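Local coordinates for invasion protein InvA (Salmonella enterica, PDB 2X49) that takes part in invasion of intestinal epithelial cells as an inner-membrane component of the type III secretion export apparatus, represented here by its C-terminal domain, at residues R30-F35 against L43-L48; L10-P15 against I59-N64; G233-A238 against S324-V329; D289-T294 against E314-G319. All coordinates share one frame; numbering follows the deposited sequence.

Interaction 1 (R30-F35 against L43-L48); sequences RLRSQF and LPEVLL
L43 and F35 meet at about a right angle, and the leucine uses its two methyl branches for different jobs. L43 CD2 sits over one face of the F35 ring, 3.9 Å from its centroid and 17° off the ring normal, a CH-pi contact displaced toward the rim. L43 CD1 turns instead to the root of the aromatic side chain, 3.6 Å from F35 CB, and also reaches L31 CG. With CG opposite its backbone N (chi1 169°), L31 carries its CD2 across V46, 3.9 Å from V46 CG2. The aliphatic part of R32 slides past V46 in the opposite direction, and a bend at chi3 (84°) then brings the guanidinium round to the backbone of the loop. There R32 NH2 donates a nearly straight hydrogen bond to L43 O, 2.9 Å long and within the guanidinium plane, while R32 NE adds a weak one to the same oxygen. E45 N lies over one face of the group; E45 OE1 is 4.0 Å from R32 NH1 and well out of that plane, so only charge links them. A water joins R32 O to L43 N. L137 of helix 125-139 touches both F35 and L43. Helix 27-39 thus packs on the loop that leads into strand 46-50 and on its first residue, V46: the return limb of a beta-alpha-beta crossover from strand 10-14 through helices 16-24 and 27-39.

Interaction 2 (L10-P15 against I59-N64); sequences LILLVP and IVLLIN
I11 with L62 and L13 with V60 form antiparallel hydrogen-bonded pairs around the non-hydrogen-bonded pair L12 and L61, four backbone bonds such as L62 N to I11 O at 2.9 Å lacing strands whose axes come within 4.6 Å and whose directions differ by 160°. V60 O, which accepts from L13 N, is also approached by L12 CA at 3.2 Å. On the face carrying I11, L13, V60 and L62, neighbours meet mainly at their roots: L13 and V60 lie side by side and point the same way, L13 CB and V60 CB 4.0 Å apart, and I11 CB stands in much the same relation to L62 CB.

These are the two central strands of a four-stranded mixed sheet, where strand 10-14 is flanked by the parallel strand 46-50 and strand 58-63 by the antiparallel hairpin partner 66-72. The opposite face, with L12 and L61, is covered by helix 125-139, whose L133 touches L12 and whose T136 touches L61. Here the methyl ends do the work. L12 and L61 slant across one another, and their different first torsions (-57° and 169°) bring L12 CD2 to 3.7 Å from L61 CD1. Further along, L10 CD2 lies beside I63 CG1 at 3.9 Å. At the other end I59 lies alongside V14, pointing the same way, and presses its CD1 on V14 CG1 at 3.4 Å, tighter than ordinary van der Waals contact, with P15 CD crossing the same methyl.

Interaction 3 (G233-A238 against S324-V329); sequences GGELRA and SKSVNV
E235 reaches across to S326 and N328 with both carboxylate oxygens. E235 OE2 accepts a hydrogen bond from N328 ND2 at 3.0 Å, on its syn side but 30° out of the carboxylate plane, and the bond is bent (138° at the hydrogen). E235 OE1 takes a weak one from S326 OG at 3.4 Å. The chain of E235 is extended beyond CG, which carries the carboxylate over N328 CB. N328 has its CG anti to the backbone N (chi1 177°), placing the amide beside that carboxylate. R237, on the same face as N328, adds a long charge interaction from NE to E235 OE2.

Beneath these side chains the parallel backbones fix the spacing: L236 N binds S326 O, N328 N binds L236 O at 2.8 Å, and A238 N binds N328 O at 2.9 Å. On the other face L236 CB and V327 CG2 are 4.3 Å apart.

Strand 327-332 is one of the two outermost strands within this chain of a parallel four-stranded sheet, next to strand 236-240; L236 and A238 lean on V291 of strand 291-294, the neighbour on the other side, and L236 also packs against F230 of helix 223-231.

Interaction 4 (D289-T294 against E314-G319); sequences DLVLLT and EVLSFG
F318 folds back over the end of the neighbouring strand, its CB followed by a ring that lies against the backbone of T294. F318 CG is 3.6 Å from T294 O, which sits 3.5 Å above the plane and over the ring centre. Along one side CD2 meets that oxygen and CE2 the carbonyl carbon of T294; along the other, CD1 also lies near T294 O, and F318 CE1 reaches back to L293 CB at 3.9 Å. F318 CZ, at the tip, rests 3.7 Å from T294 C. With CG anti to its own carbonyl carbon (chi1 -58°), the ring is turned back along the strand, and F318 N donates to T294 O at 3.0 Å.

Before this point the strands run parallel, tied by L292 N to E314 O, L316 N to L292 O and T294 N to L316 O. V291 CG1 and L316 CD1 touch on one face, T294 CG2 and V315 CG1 on the other. T294 OG1 is engaged by E246, while the carboxylate of E314 pairs with R188 and K303.

The strands form a beta-alpha-beta unit with helix 299-306, which covers T294 and V315; helix 223-231 lies against V291 and L316, and strand 236-240 borders strand 291-294.

The four contacts fall into two pairs, each centred on one sheet. Interactions 1 and 2 share the mixed sheet: L10 N and L12 N bond to E45 O and L47 O, so strand 10-14 bridges them. Interactions 3 and 4 share the parallel sheet, joined where R237 O meets V291 N, and each includes one of its outermost strands. No atoms touch between the pairs. Interaction 2, central in its sheet, is wholly buried and apolar in its side chains; interaction 4 is buried except at F318. Interaction 1 mixes a buried leucine and phenylalanine contact with an arginine at its margin, whereas the partly buried interaction 3 adds polar side-chain bonds to its backbone ladder.

Interaction 1 (R30-F35 against L43-L48)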
loop_
_atom_site.group_PDB
_atom_site.type_symbol
_atom_site.label_atom_id
_atom_site.label_comp_id
_atom_site.label_asym_id
_atom_site.label_seq_id
_atom_site.Cartn_x
_atom_site.Cartn_y
_atom_site.Cartn_z
ATOM N N ARG A 30 2.570 -8.623 -17.007
ATOM C CA ARG A 30 1.881 -7.343 -16.760
ATOM C C ARG A 30 2.032 -6.903 -15.288
ATOM O O ARG A 30 2.167 -5.708 -14.972
ATOM C CB ARG A 30 0.414 -7.420 -17.138
ATOM C CG ARG A 30 0.240 -7.299 -18.609
ATOM C CD ARG A 30 -1.136 -7.844 -19.021
ATOM N NE ARG A 30 -2.188 -6.925 -18.602
ATOM C CZ ARG A 30 -3.495 -7.172 -18.638
ATOM N NH1 ARG A 30 -3.981 -8.327 -19.084
ATOM N NH2 ARG A 30 -4.335 -6.227 -18.229
ATOM N N LEU A 31 2.036 -7.880 -14.396
ATOM C CA LEU A 31 2.315 -7.621 -12.964
ATOM C C LEU A 31 3.670 -6.946 -12.831
ATOM O O LEU A 31 3.830 -5.936 -12.110
ATOM C CB LEU A 31 2.243 -8.889 -12.094
ATOM C CG LEU A 31 2.764 -8.801 -10.661
ATOM C CD1 LEU A 31 1.910 -7.784 -9.907
ATOM C CD2 LEU A 31 2.724 -10.218 -9.969
ATOM N N ARG A 32 4.640 -7.503 -13.529
ATOM C CA ARG A 32 6.038 -7.019 -13.420
ATOM C C ARG A 32 6.179 -5.663 -14.046
ATOM O O ARG A 32 6.775 -4.759 -13.452
ATOM C CB ARG A 32 7.077 -7.978 -14.004
ATOM C CG ARG A 32 7.146 -9.250 -13.202
ATOM C CD ARG A 32 8.144 -10.207 -13.767
ATOM N NE ARG A 32 9.461 -9.849 -13.255
ATOM C CZ ARG A 32 10.618 -9.992 -13.886
ATOM N NH1 ARG A 32 10.692 -10.477 -15.115
ATOM N NH2 ARG A 32 11.722 -9.635 -13.266
ATOM N N SER A 33 5.592 -5.475 -15.206
ATOM C CA SER A 33 5.779 -4.206 -15.902
ATOM C C SER A 33 5.065 -3.084 -15.192
ATOM O O SER A 33 5.599 -1.968 -15.037
ATOM C CB SER A 33 5.357 -4.279 -17.386
ATOM O OG SER A 33 4.040 -4.729 -17.509
ATOM N N GLN A 34 3.850 -3.373 -14.747
ATOM C CA GLN A 34 3.004 -2.347 -14.087
ATOM C C GLN A 34 3.566 -1.963 -12.716
ATOM O O GLN A 34 3.505 -0.796 -12.317
ATOM C CB GLN A 34 1.540 -2.736 -13.973
ATOM C CG GLN A 34 0.686 -1.499 -13.659
ATOM C CD GLN A 34 0.731 -0.429 -14.777
ATOM O OE1 GLN A 34 0.685 -0.748 -15.964
ATOM N NE2 GLN A 34 0.784 0.847 -14.388
ATOM N N PHE A 35 4.146 -2.935 -12.014
ATOM C CA PHE A 35 4.651 -2.675 -10.683
ATOM C C PHE A 35 5.804 -1.709 -10.819
ATOM O O PHE A 35 5.953 -0.786 -10.041
ATOM C CB PHE A 35 5.071 -3.944 -9.924
ATOM C CG PHE A 35 5.302 -3.758 -8.447
ATOM C CD1 PHE A 35 4.291 -3.914 -7.534
ATOM C CD2 PHE A 35 6.543 -3.399 -7.963
ATOM C CE1 PHE A 35 4.500 -3.755 -6.169
ATOM C CE2 PHE A 35 6.709 -3.247 -6.588
ATOM C CZ PHE A 35 5.705 -3.423 -5.738
ATOM N N LEU A 43 10.194 -6.218 -9.735
ATOM C CA LEU A 43 9.925 -7.499 -9.047
ATOM C C LEU A 43 10.783 -8.634 -9.543
ATOM O O LEU A 43 11.313 -8.581 -10.634
ATOM C CB LEU A 43 8.435 -7.890 -9.212
ATOM C CG LEU A 43 7.352 -6.943 -8.677
ATOM C CD1 LEU A 43 5.927 -7.343 -9.160
ATOM C CD2 LEU A 43 7.393 -6.976 -7.191
ATOM N N PRO A 44 10.904 -9.705 -8.736
ATOM C CA PRO A 44 11.477 -10.933 -9.252
ATOM C C PRO A 44 10.591 -11.534 -10.318
ATOM O O PRO A 44 9.481 -11.073 -10.560
ATOM C CB PRO A 44 11.412 -11.883 -8.047
ATOM C CG PRO A 44 11.279 -10.980 -6.859
ATOM C CD PRO A 44 10.460 -9.862 -7.340
ATOM N N GLU A 45 11.124 -12.555 -10.928
ATOM C CA GLU A 45 10.323 -13.387 -11.865
ATOM C C GLU A 45 9.117 -13.944 -11.154
ATOM O O GLU A 45 9.077 -14.123 -9.934
ATOM C CB GLU A 45 11.172 -14.545 -12.371
ATOM C CG GLU A 45 12.383 -14.171 -13.191
ATOM C CD GLU A 45 12.115 -14.197 -14.669
ATOM O OE1 GLU A 45 10.965 -14.468 -15.085
ATOM O OE2 GLU A 45 13.084 -14.028 -15.412
ATOM N N VAL A 46 8.050 -14.053 -11.925
ATOM C CA VAL A 46 6.770 -14.537 -11.447
ATOM C C VAL A 46 6.425 -15.821 -12.167
ATOM O O VAL A 46 6.370 -15.876 -13.377
ATOM C CB VAL A 46 5.695 -13.509 -11.700
ATOM C CG1 VAL A 46 4.317 -14.072 -11.325
ATOM C CG2 VAL A 46 5.961 -12.165 -10.935
ATOM N N LEU A 47 6.315 -16.870 -11.386
ATOM C CA LEU A 47 5.977 -18.227 -11.873
ATOM C C LEU A 47 4.517 -18.530 -11.531
ATOM O O LEU A 47 4.025 -18.232 -10.444
ATOM C CB LEU A 47 6.891 -19.334 -11.289
ATOM C CG LEU A 47 8.385 -19.021 -11.277
ATOM C CD1 LEU A 47 9.203 -20.092 -10.561
ATOM C CD2 LEU A 47 8.911 -18.858 -12.689
ATOM N N LEU A 48 3.823 -19.089 -12.487
ATOM C CA LEU A 48 2.459 -19.644 -12.243
ATOM C C LEU A 48 2.542 -21.146 -12.027
ATOM O O LEU A 48 3.257 -21.882 -12.731
ATOM C CB LEU A 48 1.470 -19.384 -13.405
ATOM C CG LEU A 48 1.264 -17.949 -13.879
ATOM C CD1 LEU A 48 0.108 -17.854 -14.904
ATOM C CD2 LEU A 48 1.094 -16.927 -12.803
HETATM O O HOH W 1 9.028 -5.398 -12.183
#

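Interaction 2 (L10-P15 against I59-N64)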
loop_
_atom_site.group_PDB
_atom_site.type_symbol
_atom_site.label_atom_id
_atom_site.label_comp_id
_atom_site.label_asym_id
_atom_site.label_seq_id
_atom_site.Cartn_x
_atom_site.Cartn_y
_atom_site.Cartn_z
ATOM N N LEU A 10 8.763 -15.158 -7.324
ATOM C CA LEU A 10 7.421 -15.124 -6.756
ATOM C C LEU A 10 6.632 -16.236 -7.408
ATOM O O LEU A 10 6.857 -16.544 -8.564
ATOM C CB LEU A 10 6.750 -13.783 -7.078
ATOM C CG LEU A 10 7.401 -12.544 -6.489
ATOM C CD1 LEU A 10 6.819 -11.324 -7.169
ATOM C CD2 LEU A 10 7.236 -12.504 -5.007
ATOM N N ILE A 11 5.712 -16.844 -6.673
ATOM C CA ILE A 11 4.879 -17.919 -7.225
ATOM C C ILE A 11 3.429 -17.548 -6.980
ATOM O O ILE A 11 3.072 -17.124 -5.898
ATOM C CB ILE A 11 5.161 -19.304 -6.612
ATOM C CG1 ILE A 11 6.589 -19.721 -6.879
ATOM C CG2 ILE A 11 4.156 -20.375 -7.171
ATOM C CD1 ILE A 11 7.068 -20.936 -6.077
ATOM N N LEU A 12 2.631 -17.629 -8.034
ATOM C CA LEU A 12 1.163 -17.506 -7.908
ATOM C C LEU A 12 0.546 -18.868 -8.151
ATOM O O LEU A 12 0.723 -19.454 -9.195
ATOM C CB LEU A 12 0.599 -16.527 -8.915
ATOM C CG LEU A 12 1.142 -15.117 -8.893
ATOM C CD1 LEU A 12 0.594 -14.215 -10.012
ATOM C CD2 LEU A 12 0.824 -14.495 -7.579
ATOM N N LEU A 13 -0.128 -19.381 -7.155
ATOM C CA LEU A 13 -0.913 -20.635 -7.334
ATOM C C LEU A 13 -2.272 -20.173 -7.873
ATOM O O LEU A 13 -2.919 -19.319 -7.317
ATOM C CB LEU A 13 -1.099 -21.397 -6.032
ATOM C CG LEU A 13 0.141 -21.808 -5.218
ATOM C CD1 LEU A 13 -0.252 -22.592 -4.004
ATOM C CD2 LEU A 13 1.148 -22.531 -6.125
ATOM N N VAL A 14 -2.651 -20.762 -9.000
ATOM C CA VAL A 14 -3.873 -20.418 -9.740
ATOM C C VAL A 14 -4.700 -21.678 -10.005
ATOM O O VAL A 14 -4.201 -22.780 -9.963
ATOM C CB VAL A 14 -3.528 -19.693 -11.069
ATOM C CG1 VAL A 14 -2.597 -18.470 -10.773
ATOM C CG2 VAL A 14 -2.864 -20.645 -12.054
ATOM N N PRO A 15 -5.988 -21.484 -10.270
ATOM C CA PRO A 15 -6.770 -22.656 -10.653
ATOM C C PRO A 15 -6.390 -23.170 -12.026
ATOM O O PRO A 15 -6.205 -22.423 -12.943
ATOM C CB PRO A 15 -8.215 -22.115 -10.676
ATOM C CG PRO A 15 -8.203 -20.807 -9.969
ATOM C CD PRO A 15 -6.818 -20.259 -10.212
ATOM N N ILE A 59 -6.689 -17.291 -5.808
ATOM C CA ILE A 59 -5.247 -17.171 -6.152
ATOM C C ILE A 59 -4.455 -17.123 -4.871
ATOM O O ILE A 59 -4.904 -16.523 -3.921
ATOM C CB ILE A 59 -4.939 -15.857 -6.959
ATOM C CG1 ILE A 59 -5.708 -15.835 -8.309
ATOM C CG2 ILE A 59 -3.449 -15.709 -7.185
ATOM C CD1 ILE A 59 -5.039 -16.567 -9.430
ATOM N N VAL A 60 -3.344 -17.835 -4.813
ATOM C CA VAL A 60 -2.394 -17.710 -3.695
ATOM C C VAL A 60 -1.043 -17.179 -4.102
ATOM O O VAL A 60 -0.400 -17.582 -5.071
ATOM C CB VAL A 60 -2.157 -19.092 -3.000
ATOM C CG1 VAL A 60 -1.360 -18.967 -1.635
ATOM C CG2 VAL A 60 -3.461 -19.797 -2.737
ATOM N N LEU A 61 -0.588 -16.234 -3.299
ATOM C CA LEU A 61 0.745 -15.665 -3.481
ATOM C C LEU A 61 1.710 -16.290 -2.499
ATOM O O LEU A 61 1.511 -16.227 -1.301
ATOM C CB LEU A 61 0.687 -14.114 -3.310
ATOM C CG LEU A 61 2.065 -13.435 -3.228
ATOM C CD1 LEU A 61 2.793 -13.539 -4.548
ATOM C CD2 LEU A 61 1.886 -11.983 -2.750
ATOM N N LEU A 62 2.789 -16.845 -3.039
ATOM C CA LEU A 62 3.922 -17.349 -2.262
ATOM C C LEU A 62 5.138 -16.462 -2.494
ATOM O O LEU A 62 5.521 -16.091 -3.603
ATOM C CB LEU A 62 4.338 -18.775 -2.645
ATOM C CG LEU A 62 3.274 -19.821 -2.761
ATOM C CD1 LEU A 62 3.959 -21.178 -3.050
ATOM C CD2 LEU A 62 2.407 -19.826 -1.510
ATOM N N ILE A 63 5.714 -16.087 -1.368
ATOM C CA ILE A 63 7.011 -15.421 -1.331
ATOM C C ILE A 63 7.953 -16.331 -0.547
ATOM O O ILE A 63 7.671 -16.810 0.557
ATOM C CB ILE A 63 6.918 -13.983 -0.701
ATOM C CG1 ILE A 63 5.883 -13.115 -1.411
ATOM C CG2 ILE A 63 8.345 -13.318 -0.647
ATOM C CD1 ILE A 63 5.634 -11.693 -0.727
ATOM N N ASN A 64 9.062 -16.655 -1.169
ATOM C CA ASN A 64 10.011 -17.602 -0.588
ATOM C C ASN A 64 9.389 -18.956 -0.409
ATOM O O ASN A 64 9.679 -19.715 0.529
ATOM C CB ASN A 64 10.494 -17.132 0.790
ATOM C CG ASN A 64 11.288 -15.871 0.721
ATOM O OD1 ASN A 64 12.199 -15.730 -0.118
ATOM N ND2 ASN A 64 10.990 -14.933 1.637
#

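Interaction 3 (G233-A238 against S324-V329)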
loop_
_atom_site.group_PDB
_atom_site.type_symbol
_atom_site.label_atom_id
_atom_site.label_comp_id
_atom_site.label_asym_id
_atom_site.label_seq_id
_atom_site.Cartn_x
_atom_site.Cartn_y
_atom_site.Cartn_z
ATOM N N GLY A 233 -6.798 8.689 -9.913
ATOM C CA GLY A 233 -7.375 9.732 -10.761
ATOM C C GLY A 233 -8.772 10.049 -10.292
ATOM O O GLY A 233 -9.539 10.766 -10.939
ATOM N N GLY A 234 -9.071 9.474 -9.142
ATOM C CA GLY A 234 -10.389 9.609 -8.496
ATOM C C GLY A 234 -10.367 10.329 -7.169
ATOM O O GLY A 234 -9.387 10.947 -6.770
ATOM N N GLU A 235 -11.481 10.212 -6.478
ATOM C CA GLU A 235 -11.636 10.859 -5.181
ATOM C C GLU A 235 -10.852 10.040 -4.150
ATOM O O GLU A 235 -10.687 8.829 -4.267
ATOM C CB GLU A 235 -13.114 11.023 -4.795
ATOM C CG GLU A 235 -13.688 9.877 -4.002
ATOM C CD GLU A 235 -15.137 10.098 -3.615
ATOM O OE1 GLU A 235 -15.723 11.105 -4.056
ATOM O OE2 GLU A 235 -15.690 9.261 -2.859
ATOM N N LEU A 236 -10.320 10.739 -3.172
ATOM C CA LEU A 236 -9.675 10.064 -2.045
ATOM C C LEU A 236 -10.715 9.648 -1.016
ATOM O O LEU A 236 -11.455 10.472 -0.472
ATOM C CB LEU A 236 -8.639 10.981 -1.408
ATOM C CG LEU A 236 -7.770 10.413 -0.316
ATOM C CD1 LEU A 236 -6.782 9.414 -0.916
ATOM C CD2 LEU A 236 -7.021 11.529 0.383
ATOM N N ARG A 237 -10.768 8.353 -0.750
ATOM C CA ARG A 237 -11.704 7.802 0.248
ATOM C C ARG A 237 -10.956 7.616 1.552
ATOM O O ARG A 237 -9.937 6.965 1.567
ATOM C CB ARG A 237 -12.315 6.476 -0.221
ATOM C CG ARG A 237 -12.943 6.589 -1.573
ATOM C CD ARG A 237 -13.541 5.308 -2.102
ATOM N NE ARG A 237 -14.274 5.649 -3.321
ATOM C CZ ARG A 237 -13.774 5.586 -4.550
ATOM N NH1 ARG A 237 -12.554 5.123 -4.763
ATOM N NH2 ARG A 237 -14.507 5.971 -5.573
ATOM N N ALA A 238 -11.494 8.205 2.608
ATOM C CA ALA A 238 -10.824 8.326 3.917
ATOM C C ALA A 238 -11.709 8.075 5.105
ATOM O O ALA A 238 -12.911 8.243 5.076
ATOM C CB ALA A 238 -10.207 9.736 4.043
ATOM N N SER A 324 -4.816 17.463 -2.565
ATOM C CA SER A 324 -5.990 16.662 -2.886
ATOM C C SER A 324 -7.060 17.520 -3.513
ATOM O O SER A 324 -7.055 18.735 -3.484
ATOM C CB SER A 324 -6.546 15.888 -1.699
ATOM O OG SER A 324 -6.897 16.738 -0.632
ATOM N N LYS A 325 -7.949 16.780 -4.127
ATOM C CA LYS A 325 -9.090 17.322 -4.843
ATOM C C LYS A 325 -10.295 16.845 -4.072
ATOM O O LYS A 325 -10.438 17.134 -2.890
ATOM C CB LYS A 325 -9.088 16.846 -6.292
ATOM C CG LYS A 325 -8.027 17.589 -7.108
ATOM C CD LYS A 325 -7.636 16.853 -8.380
ATOM C CE LYS A 325 -6.902 17.816 -9.318
ATOM N NZ LYS A 325 -6.479 17.194 -10.614
ATOM N N SER A 326 -11.099 16.026 -4.712
ATOM C CA SER A 326 -12.260 15.447 -4.010
ATOM C C SER A 326 -11.814 14.488 -2.914
ATOM O O SER A 326 -11.033 13.577 -3.144
ATOM C CB SER A 326 -13.189 14.730 -5.005
ATOM O OG SER A 326 -14.339 14.244 -4.341
ATOM N N VAL A 327 -12.309 14.736 -1.714
ATOM C CA VAL A 327 -12.081 13.851 -0.554
ATOM C C VAL A 327 -13.408 13.450 0.055
ATOM O O VAL A 327 -14.297 14.255 0.271
ATOM C CB VAL A 327 -11.158 14.524 0.510
ATOM C CG1 VAL A 327 -10.911 13.620 1.721
ATOM C CG2 VAL A 327 -9.797 14.883 -0.086
ATOM N N ASN A 328 -13.557 12.163 0.272
ATOM C CA ASN A 328 -14.766 11.620 0.862
ATOM C C ASN A 328 -14.430 10.934 2.169
ATOM O O ASN A 328 -13.915 9.828 2.183
ATOM C CB ASN A 328 -15.375 10.595 -0.100
ATOM C CG ASN A 328 -16.609 9.924 0.461
ATOM O OD1 ASN A 328 -17.190 10.392 1.435
ATOM N ND2 ASN A 328 -17.028 8.831 -0.166
ATOM N N VAL A 329 -14.740 11.601 3.270
ATOM C CA VAL A 329 -14.565 11.000 4.606
ATOM C C VAL A 329 -15.795 10.178 4.956
ATOM O O VAL A 329 -16.860 10.720 5.158
ATOM C CB VAL A 329 -14.353 12.068 5.719
ATOM C CG1 VAL A 329 -14.330 11.391 7.088
ATOM C CG2 VAL A 329 -13.074 12.840 5.495
#

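Interaction 4 (D289-T294 against E314-G319)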
loop_
_atom_site.group_PDB
_atom_site.type_symbol
_atom_site.label_atom_id
_atom_site.label_comp_id
_atom_site.label_asym_id
_atom_site.label_seq_id
_atom_site.Cartn_x
_atom_site.Cartn_y
_atom_site.Cartn_z
ATOM N N ASP A 289 -8.446 0.264 -0.096
ATOM C CA ASP A 289 -9.059 1.323 -0.943
ATOM C C ASP A 289 -9.360 2.589 -0.160
ATOM O O ASP A 289 -9.993 3.567 -0.665
ATOM C CB ASP A 289 -10.319 0.788 -1.646
ATOM C CG ASP A 289 -9.987 -0.308 -2.694
ATOM O OD1 ASP A 289 -9.208 -0.046 -3.644
ATOM O OD2 ASP A 289 -10.515 -1.441 -2.571
ATOM N N LEU A 290 -8.943 2.556 1.081
ATOM C CA LEU A 290 -9.071 3.673 2.051
ATOM C C LEU A 290 -7.742 4.202 2.482
ATOM O O LEU A 290 -6.736 3.552 2.332
ATOM C CB LEU A 290 -9.797 3.197 3.315
ATOM C CG LEU A 290 -11.273 2.842 3.177
ATOM C CD1 LEU A 290 -11.898 2.205 4.444
ATOM C CD2 LEU A 290 -12.144 4.016 2.689
ATOM N N VAL A 291 -7.778 5.387 3.078
ATOM C CA VAL A 291 -6.655 5.828 3.918
ATOM C C VAL A 291 -7.185 6.352 5.217
ATOM O O VAL A 291 -8.308 6.867 5.315
ATOM C CB VAL A 291 -5.766 6.891 3.232
ATOM C CG1 VAL A 291 -5.045 6.266 1.977
ATOM C CG2 VAL A 291 -6.577 8.135 2.877
ATOM N N LEU A 292 -6.359 6.234 6.245
ATOM C CA LEU A 292 -6.658 6.868 7.531
ATOM C C LEU A 292 -5.940 8.216 7.553
ATOM O O LEU A 292 -4.836 8.270 7.188
ATOM C CB LEU A 292 -6.162 5.991 8.670
ATOM C CG LEU A 292 -6.623 6.197 10.069
ATOM C CD1 LEU A 292 -8.161 6.310 10.184
ATOM C CD2 LEU A 292 -6.098 4.950 10.785
ATOM N N LEU A 293 -6.644 9.262 7.943
ATOM C CA LEU A 293 -6.102 10.644 7.972
ATOM C C LEU A 293 -5.879 11.093 9.388
ATOM O O LEU A 293 -6.759 11.021 10.222
ATOM C CB LEU A 293 -7.091 11.630 7.324
ATOM C CG LEU A 293 -7.441 11.410 5.866
ATOM C CD1 LEU A 293 -8.428 12.508 5.366
ATOM C CD2 LEU A 293 -6.164 11.359 5.047
ATOM N N THR A 294 -4.691 11.606 9.616
ATOM C CA THR A 294 -4.332 12.107 10.937
ATOM C C THR A 294 -3.345 13.250 10.915
ATOM O O THR A 294 -2.820 13.626 9.895
ATOM C CB THR A 294 -3.757 11.018 11.796
ATOM O OG1 THR A 294 -3.900 11.422 13.166
ATOM C CG2 THR A 294 -2.346 10.766 11.387
ATOM N N GLU A 314 -3.376 2.136 4.969
ATOM C CA GLU A 314 -2.313 3.176 5.055
ATOM C C GLU A 314 -2.856 4.414 5.794
ATOM O O GLU A 314 -4.063 4.655 5.956
ATOM C CB GLU A 314 -1.706 3.520 3.733
ATOM C CG GLU A 314 -1.176 2.328 2.934
ATOM C CD GLU A 314 -0.224 1.368 3.647
ATOM O OE1 GLU A 314 0.460 1.773 4.623
ATOM O OE2 GLU A 314 -0.135 0.185 3.209
ATOM N N VAL A 315 -1.869 5.112 6.348
ATOM C CA VAL A 315 -2.113 6.281 7.207
ATOM C C VAL A 315 -1.369 7.473 6.616
ATOM O O VAL A 315 -0.173 7.448 6.481
ATOM C CB VAL A 315 -1.671 6.027 8.678
ATOM C CG1 VAL A 315 -2.114 7.201 9.540
ATOM C CG2 VAL A 315 -2.198 4.640 9.251
ATOM N N LEU A 316 -2.148 8.486 6.249
ATOM C CA LEU A 316 -1.625 9.774 5.698
ATOM C C LEU A 316 -1.842 10.915 6.663
ATOM O O LEU A 316 -2.812 10.947 7.407
ATOM C CB LEU A 316 -2.284 10.123 4.350
ATOM C CG LEU A 316 -2.204 9.100 3.191
ATOM C CD1 LEU A 316 -2.679 9.673 1.847
ATOM C CD2 LEU A 316 -0.828 8.506 3.033
ATOM N N SER A 317 -0.918 11.877 6.609
ATOM C CA SER A 317 -1.098 13.087 7.375
ATOM C C SER A 317 -1.912 14.123 6.590
ATOM O O SER A 317 -2.001 14.090 5.371
ATOM C CB SER A 317 0.232 13.647 7.798
ATOM O OG SER A 317 0.890 14.182 6.667
ATOM N N PHE A 318 -2.487 15.063 7.318
ATOM C CA PHE A 318 -3.254 16.155 6.710
ATOM C C PHE A 318 -2.407 16.928 5.690
ATOM O O PHE A 318 -2.885 17.352 4.632
ATOM C CB PHE A 318 -3.840 17.106 7.765
ATOM C CG PHE A 318 -4.751 16.445 8.784
ATOM C CD1 PHE A 318 -5.728 15.526 8.410
ATOM C CD2 PHE A 318 -4.630 16.736 10.134
ATOM C CE1 PHE A 318 -6.575 14.961 9.371
ATOM C CE2 PHE A 318 -5.476 16.157 11.105
ATOM C CZ PHE A 318 -6.433 15.258 10.718
ATOM N N GLY A 319 -1.136 17.124 6.000
ATOM C CA GLY A 319 -0.231 17.800 5.072
ATOM C C GLY A 319 0.059 17.038 3.795
ATOM O O GLY A 319 0.331 17.578 2.724
HETATM O O HOH W 2 -4.824 1.714 2.442
#